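Local coordinates for protein acyl-CoA thioester hydrolase HI0827 (Haemophilus influenzae Rd KW20, PDB 3BJK) that hydrolyses a broad range of acyl-coenzyme A thioesters, probably including long-chain fatty acyl-CoAs, as a hotdog-fold hexamer assembled as a trimer of dimers, at residues L16-A22 and G75-Y81; L49-A54 and S91-K95; Q83-V87 and A144-I148. The protein carries 1 engineered substitution. All coordinates share one frame; numbering follows the deposited sequence.

Contact 1 of 3, residues L16-A22 and G75-Y81; sequences LLLRTLA and GDVVCCY. With EDO (1,2-ethanediol), chain B.
L16-L21 and V77-Y81 form an antiparallel strand pair in the sheet of the hotdog fold, with 15-21 outermost within its own chain; the N-to-C directions differ by 162°. Reciprocal backbone bonds carry the ladder: C80 N donates to L18 O, T20 N to V78 O and, in return, V78 N to T20 O at 2.8 Å. Beyond them A22 N donates to D76 O and G75 N to A22 O. A classic beta bulge breaks the register where L17 and L18 both face C80. There C80 O accepts a short bond from L17 N (2.7 Å) and a weak one from L18 N (3.4 Å).

Helix 35-54 packs on L18 and T20, on the face shared with V78 and C80. On the other face, L16 CD1 lies over the Y81 ring in a CH-pi contact, 4.0 Å from the ring centroid and 22° off the normal. With CG trans to the backbone N (chi1 -167°) and an extended chain beyond it, R19 carries its guanidinium past C79 to V77. V77 CG1 covers one face of it, 3.7 Å from R19 NE, and C79 SG sits at the edge in plane. R19 NH2 is salt-bridged to E52 of a second subunit, which this face meets. R19 NH1 donates to L17 O of that subunit and, at 2.9 Å, to O1 of a 1,2-ethanediol.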
# COMPACT_ATOMS: atom_id res chain seq x y z
N LEU C 16 -1.25 6.62 25.89
CA LEU C 16 -0.66 6.53 24.57
C LEU C 16 -1.33 5.34 23.89
O LEU C 16 -1.33 4.23 24.41
CB LEU C 16 0.84 6.35 24.61
CG LEU C 16 1.53 6.20 23.23
CD1 LEU C 16 1.58 7.50 22.51
CD2 LEU C 16 2.91 5.75 23.49
N LEU C 17 -1.94 5.62 22.77
CA LEU C 17 -2.62 4.63 21.97
C LEU C 17 -1.73 4.01 20.88
O LEU C 17 -1.69 2.78 20.69
CB LEU C 17 -3.81 5.25 21.29
CG LEU C 17 -4.78 6.02 22.19
CD1 LEU C 17 -5.74 6.79 21.36
CD2 LEU C 17 -5.49 5.05 23.15
N LEU C 18 -1.03 4.89 20.17
CA LEU C 18 -0.29 4.53 18.99
C LEU C 18 0.88 5.45 18.84
O LEU C 18 0.79 6.60 19.22
CB LEU C 18 -1.07 4.71 17.71
CG LEU C 18 -2.25 3.85 17.30
CD1 LEU C 18 -2.69 4.35 15.91
CD2 LEU C 18 -1.89 2.41 17.26
N ARG C 19 1.95 4.92 18.26
CA ARG C 19 3.16 5.68 17.98
C ARG C 19 3.81 5.13 16.71
O ARG C 19 4.10 3.93 16.61
CB ARG C 19 4.16 5.60 19.12
CG ARG C 19 5.29 6.62 19.00
CD ARG C 19 5.99 6.76 20.34
NE ARG C 19 6.96 7.85 20.47
CZ ARG C 19 8.28 7.76 20.45
NH1 ARG C 19 8.92 6.63 20.20
NH2 ARG C 19 9.00 8.86 20.65
N THR C 20 4.12 6.04 15.79
CA THR C 20 4.65 5.66 14.50
C THR C 20 5.48 6.80 13.84
O THR C 20 5.58 7.87 14.38
CB THR C 20 3.58 5.07 13.55
OG1 THR C 20 4.23 4.36 12.51
CG2 THR C 20 2.68 6.08 12.93
N LEU C 21 6.07 6.53 12.69
CA LEU C 21 6.82 7.53 11.95
C LEU C 21 6.02 7.91 10.69
O LEU C 21 5.53 7.04 9.97
CB LEU C 21 8.18 6.99 11.55
CG LEU C 21 9.13 8.10 11.06
CD1 LEU C 21 9.72 8.83 12.24
CD2 LEU C 21 10.22 7.56 10.18
N ALA C 22 5.92 9.20 10.42
CA ALA C 22 5.29 9.67 9.19
C ALA C 22 6.23 9.41 7.99
O ALA C 22 7.41 9.79 7.98
CB ALA C 22 4.90 11.11 9.30
N GLY C 75 8.80 12.20 8.37
CA GLY C 75 9.89 12.07 9.33
C GLY C 75 9.53 12.47 10.76
O GLY C 75 10.33 12.19 11.66
N ASP C 76 8.37 13.10 10.97
CA ASP C 76 7.84 13.42 12.32
C ASP C 76 7.49 12.09 13.01
O ASP C 76 7.00 11.18 12.37
CB ASP C 76 6.50 14.23 12.24
CG ASP C 76 6.69 15.71 11.92
OD1 ASP C 76 7.83 16.21 11.82
OD2 ASP C 76 5.63 16.36 11.73
N VAL C 77 7.71 12.00 14.31
CA VAL C 77 7.18 10.92 15.13
C VAL C 77 5.76 11.33 15.45
O VAL C 77 5.53 12.48 15.83
CB VAL C 77 7.99 10.73 16.39
CG1 VAL C 77 7.31 9.72 17.31
CG2 VAL C 77 9.40 10.32 16.06
N VAL C 78 4.80 10.42 15.25
CA VAL C 78 3.39 10.69 15.42
C VAL C 78 2.80 9.77 16.51
O VAL C 78 2.88 8.53 16.38
CB VAL C 78 2.62 10.54 14.10
CG1 VAL C 78 1.09 10.84 14.27
CG2 VAL C 78 3.24 11.46 13.02
N CYS C 79 2.27 10.39 17.58
CA CYS C 79 1.61 9.70 18.72
C CYS C 79 0.14 10.03 18.77
O CYS C 79 -0.21 11.20 18.55
CB CYS C 79 2.18 10.17 20.04
SG CYS C 79 3.91 9.88 20.22
N CYS C 80 -0.68 9.05 19.17
CA CYS C 80 -2.13 9.24 19.39
C CYS C 80 -2.43 8.93 20.84
O CYS C 80 -2.03 7.89 21.33
CB CYS C 80 -2.98 8.36 18.49
SG CYS C 80 -2.90 8.78 16.72
N TYR C 81 -3.04 9.88 21.54
CA TYR C 81 -3.43 9.72 22.93
C TYR C 81 -4.94 9.72 23.05
O TYR C 81 -5.65 10.45 22.33
CB TYR C 81 -2.87 10.82 23.80
CG TYR C 81 -1.39 10.85 23.91
CD1 TYR C 81 -0.62 11.53 22.97
CD2 TYR C 81 -0.74 10.19 24.97
CE1 TYR C 81 0.73 11.56 23.07
CE2 TYR C 81 0.62 10.21 25.06
CZ TYR C 81 1.36 10.91 24.10
OH TYR C 81 2.74 10.99 24.23
C1 EDO B . 11.39 6.14 22.68
O1 EDO B . 11.61 6.61 21.34
C2 EDO B . 10.71 7.18 23.60
O2 EDO B . 11.26 8.50 23.46

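Contact 2 of 3, residues L49-A54 and S91-K95; sequences LAKEIA and SIKIK. With EDO (1,2-ethanediol), chain S.
The last turn and a half of helix 35-54 lies against strand 91-95, the side chains meeting only through apolar atoms: two isoleucines, I92 and I94, reach up to L49, A50, I53 and A54. The segment axes come within 9.2 Å of each other and their N-to-C directions differ by 142°, so the helix runs askew over the strand.

I92 CD1 does most of the touching. I92 CD1 sits 3.5 Å from A50 O and 3.8 Å from A54 CB, and it touches three helix side chains in all, the others being A50 through CB and I53. I53 lends only its CG2 branch; the two side chains run in opposing directions. The nearby A50 O is already engaged within the helix, accepting from A54 N at 2.8 Å; the methyl group therefore abuts a satisfied carbonyl.

This is the core of the hotdog fold, in which the curved antiparallel sheet wraps round the long helix. F121 of the neighbouring strand 111-123 widens the apolar bed beneath A50 and I94, and C84 does the same beside I92 and I53. Two residues along the strand, I94 CD1 approaches A50 N at 3.6 Å. CG1 of I94 lies trans to the carbonyl carbon (chi1 -68°), which carries the terminal methyl toward the helix; L49 CD1 crosses I94 CD1 at 3.9 Å.

E52 points elsewhere, to the subunit boundary. Both its carboxylate oxygens accept from one 1,2-ethanediol, E52 OE1 from O2 and E52 OE2 from O1, each at 2.9 Å. The second subunit supplies K101 and R19 as salt-bridge partners of E52 OE2, and NH1 of that R19 also binds the diol.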
# COMPACT_ATOMS: atom_id res chain seq x y z
N LEU C 49 -8.15 1.24 22.47
CA LEU C 49 -8.60 1.61 23.80
C LEU C 49 -10.07 1.15 24.04
O LEU C 49 -10.40 0.57 25.08
CB LEU C 49 -8.45 3.10 24.01
CG LEU C 49 -8.24 3.61 25.47
CD1 LEU C 49 -8.93 4.90 25.69
CD2 LEU C 49 -8.53 2.63 26.61
N ALA C 50 -10.93 1.35 23.05
CA ALA C 50 -12.28 0.79 23.11
C ALA C 50 -12.28 -0.72 23.26
O ALA C 50 -13.02 -1.24 24.08
CB ALA C 50 -13.11 1.18 21.92
N LYS C 51 -11.48 -1.46 22.48
CA LYS C 51 -11.49 -2.90 22.63
C LYS C 51 -10.98 -3.31 24.01
O LYS C 51 -11.43 -4.30 24.55
CB LYS C 51 -10.62 -3.57 21.55
CG LYS C 51 -11.16 -3.38 20.18
CD LYS C 51 -10.19 -3.78 19.18
CE LYS C 51 -10.49 -3.28 17.81
NZ LYS C 51 -9.20 -3.26 17.09
N GLU C 52 -10.00 -2.56 24.54
CA GLU C 52 -9.46 -2.85 25.86
C GLU C 52 -10.60 -2.78 26.93
O GLU C 52 -10.80 -3.69 27.72
CB GLU C 52 -8.29 -1.92 26.18
CG GLU C 52 -6.95 -2.34 25.56
CD GLU C 52 -5.88 -1.25 25.63
OE1 GLU C 52 -6.20 -0.04 25.76
OE2 GLU C 52 -4.69 -1.63 25.54
N ILE C 53 -11.36 -1.70 26.88
CA ILE C 53 -12.45 -1.41 27.79
C ILE C 53 -13.62 -2.39 27.59
O ILE C 53 -14.20 -2.87 28.55
CB ILE C 53 -12.92 0.08 27.60
CG1 ILE C 53 -11.80 1.02 28.08
CG2 ILE C 53 -14.30 0.40 28.30
CD1 ILE C 53 -12.10 2.43 27.81
N ALA C 54 -13.94 -2.65 26.33
CA ALA C 54 -15.07 -3.50 25.95
C ALA C 54 -14.78 -4.98 26.13
O ALA C 54 -15.72 -5.79 26.10
CB ALA C 54 -15.46 -3.23 24.47
N SER C 91 -21.72 1.44 24.40
CA SER C 91 -20.92 2.49 23.69
C SER C 91 -19.71 2.99 24.52
O SER C 91 -19.70 2.95 25.76
CB SER C 91 -21.80 3.68 23.32
OG SER C 91 -22.31 4.25 24.50
N ILE C 92 -18.68 3.45 23.82
CA ILE C 92 -17.51 4.00 24.43
C ILE C 92 -17.13 5.26 23.66
O ILE C 92 -16.91 5.19 22.45
CB ILE C 92 -16.34 3.00 24.33
CG1 ILE C 92 -16.73 1.70 25.00
CG2 ILE C 92 -15.10 3.53 25.01
CD1 ILE C 92 -16.04 0.55 24.50
N LYS C 93 -17.02 6.38 24.35
CA LYS C 93 -16.73 7.67 23.69
C LYS C 93 -15.28 8.02 24.09
O LYS C 93 -14.94 7.97 25.27
CB LYS C 93 -17.76 8.68 24.20
CG LYS C 93 -17.69 10.12 23.67
CD LYS C 93 -18.84 10.95 24.24
CE LYS C 93 -18.84 12.34 23.64
NZ LYS C 93 -19.78 13.29 24.30
N ILE C 94 -14.42 8.32 23.11
CA ILE C 94 -13.01 8.49 23.36
C ILE C 94 -12.59 9.77 22.64
O ILE C 94 -12.86 9.93 21.46
CB ILE C 94 -12.14 7.28 22.89
CG1 ILE C 94 -12.43 6.07 23.75
CG2 ILE C 94 -10.64 7.67 22.95
CD1 ILE C 94 -11.95 4.83 23.28
N LYS C 95 -11.96 10.69 23.37
CA LYS C 95 -11.25 11.82 22.72
C LYS C 95 -9.81 11.40 22.36
O LYS C 95 -9.05 10.91 23.23
CB LYS C 95 -11.26 13.04 23.61
CG LYS C 95 -10.75 14.35 22.89
CD LYS C 95 -10.62 15.44 23.90
CE LYS C 95 -10.29 16.79 23.24
NZ LYS C 95 -9.76 16.63 21.91
C1 EDO S . -2.79 1.60 26.55
O1 EDO S . -3.45 0.44 27.13
C2 EDO S . -3.79 2.48 25.79
O2 EDO S . -4.37 1.87 24.64

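Contact 3 of 3, residues Q83-V87 and A144-I148; sequences QCLKV and ALALI. With EDO (1,2-ethanediol), chain T.
I148 and C84 bring the C-terminal helix onto the end of a strand of the hotdog sheet, beside the long helix that the sheet enfolds. The two cross at nearly a right angle: the N-to-C directions of the segments are 91° apart. I148 takes the chi1 -72° rotamer, which puts CG1 trans to its carbonyl carbon and lays the ethyl arm along the strand backbone. I148 CG1 then lies 3.3 Å from C84 O, and further out I148 CD1 rests 3.6 Å from K86 N, so one side chain spans three strand residues.

C84 answers with its sulfur trans to the backbone N (chi1 173°), under the helix. From there C84 SG meets I148 CD1 at 3.9 Å and, more loosely, the methyl of A144. V87 closes the apolar patch with V87 CG2, which stands 4.3 Å from L145 CD2 and also borders I148 CD1.

Polar backbone atoms beside this patch are bridged through solvent. A water donates to C84 O at 2.8 Å and to A144 O at 3.0 Å, linking strand and helix carbonyls. It also bonds to O1 of a 1,2-ethanediol, which in turn accepts from C84 N at 2.9 Å.

Helix 139-148 thus lies at the surface against strand 77-87, itself flanked in the sheet by 15-21 and 91-101; I53 of helix 35-54 touches A144, and R135 of the preceding loop borders V87 and L145.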
# COMPACT_ATOMS: atom_id res chain seq x y z
N GLN C 83 -8.42 9.58 25.69
CA GLN C 83 -9.09 9.78 26.95
C GLN C 83 -10.56 9.32 26.79
O GLN C 83 -11.32 9.93 26.04
CB GLN C 83 -9.01 11.25 27.35
CG GLN C 83 -9.66 11.55 28.63
CD GLN C 83 -9.59 13.02 28.96
OE1 GLN C 83 -8.97 13.81 28.23
NE2 GLN C 83 -10.24 13.41 30.06
N CYS C 84 -10.94 8.27 27.53
CA CYS C 84 -12.31 7.83 27.51
C CYS C 84 -13.16 8.83 28.31
O CYS C 84 -12.85 9.12 29.46
CB CYS C 84 -12.43 6.40 28.03
SG CYS C 84 -14.13 5.87 28.22
N LEU C 85 -14.20 9.35 27.66
CA LEU C 85 -15.10 10.38 28.17
C LEU C 85 -16.37 9.81 28.81
O LEU C 85 -16.95 10.42 29.72
CB LEU C 85 -15.50 11.31 27.01
CG LEU C 85 -14.40 12.16 26.33
CD1 LEU C 85 -14.97 13.18 25.32
CD2 LEU C 85 -13.59 12.89 27.40
N LYS C 86 -16.80 8.64 28.34
CA LYS C 86 -18.09 8.08 28.66
C LYS C 86 -18.20 6.64 28.19
O LYS C 86 -17.74 6.28 27.11
CB LYS C 86 -19.20 8.92 28.01
CG LYS C 86 -20.55 8.66 28.53
CD LYS C 86 -21.61 9.39 27.75
CE LYS C 86 -22.95 8.81 28.07
NZ LYS C 86 -23.36 9.13 29.46
N VAL C 87 -18.80 5.81 29.02
CA VAL C 87 -19.01 4.40 28.70
C VAL C 87 -20.49 4.10 28.92
O VAL C 87 -21.00 4.34 29.99
CB VAL C 87 -18.18 3.46 29.62
CG1 VAL C 87 -18.39 1.97 29.20
CG2 VAL C 87 -16.71 3.84 29.60
N ALA C 144 -10.85 3.54 33.40
CA ALA C 144 -11.59 4.59 32.67
C ALA C 144 -12.66 5.27 33.51
O ALA C 144 -12.76 6.50 33.50
CB ALA C 144 -12.24 4.00 31.41
N LEU C 145 -13.49 4.49 34.19
CA LEU C 145 -14.57 5.05 34.99
C LEU C 145 -13.98 5.93 36.10
O LEU C 145 -14.55 6.96 36.45
CB LEU C 145 -15.47 3.96 35.59
CG LEU C 145 -16.39 3.11 34.70
CD1 LEU C 145 -17.24 2.14 35.53
CD2 LEU C 145 -17.30 3.98 33.87
N ALA C 146 -12.83 5.52 36.63
CA ALA C 146 -12.17 6.26 37.68
C ALA C 146 -11.72 7.62 37.18
O ALA C 146 -11.94 8.63 37.83
CB ALA C 146 -11.00 5.46 38.23
N LEU C 147 -11.08 7.66 36.03
CA LEU C 147 -10.67 8.95 35.45
C LEU C 147 -11.88 9.80 35.04
O LEU C 147 -11.81 11.01 35.10
CB LEU C 147 -9.73 8.75 34.26
CG LEU C 147 -8.42 7.97 34.53
CD1 LEU C 147 -7.81 7.45 33.24
CD2 LEU C 147 -7.37 8.77 35.31
N ILE C 148 -12.97 9.18 34.61
CA ILE C 148 -14.18 9.94 34.28
C ILE C 148 -14.73 10.58 35.55
O ILE C 148 -15.05 11.77 35.57
CB ILE C 148 -15.24 9.06 33.56
CG1 ILE C 148 -14.78 8.76 32.13
CG2 ILE C 148 -16.60 9.76 33.52
CD1 ILE C 148 -15.44 7.54 31.52
C1 EDO T . -7.97 6.50 29.69
O1 EDO T . -9.14 7.33 29.56
C2 EDO T . -8.37 5.02 29.73
O2 EDO T . -8.62 4.47 31.05
O HOH W 1 -11.27 7.61 31.20

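In the fold
Strand 77-87 ties the three contacts together: contact 1 uses its first half, contact 3 its second, and contact 2 the strand beside it. Contacts 2 and 3 have centres about 9 Å apart and meet along neighbouring strands, where K95 N lies 2.9 Å from Q83 O, a probable hydrogen bond. Contact 1 is farther off, its centre about 19 Å from that of contact 2 and about 22 Å from that of contact 3, yet L17 CD2 packs on L49 CB at 3.7 Å. Between subunits, R19 of contact 1 reaches E52 of contact 2 in a second subunit, with a 1,2-ethanediol, probably from the crystallisation liquor, hydrogen-bonded to both.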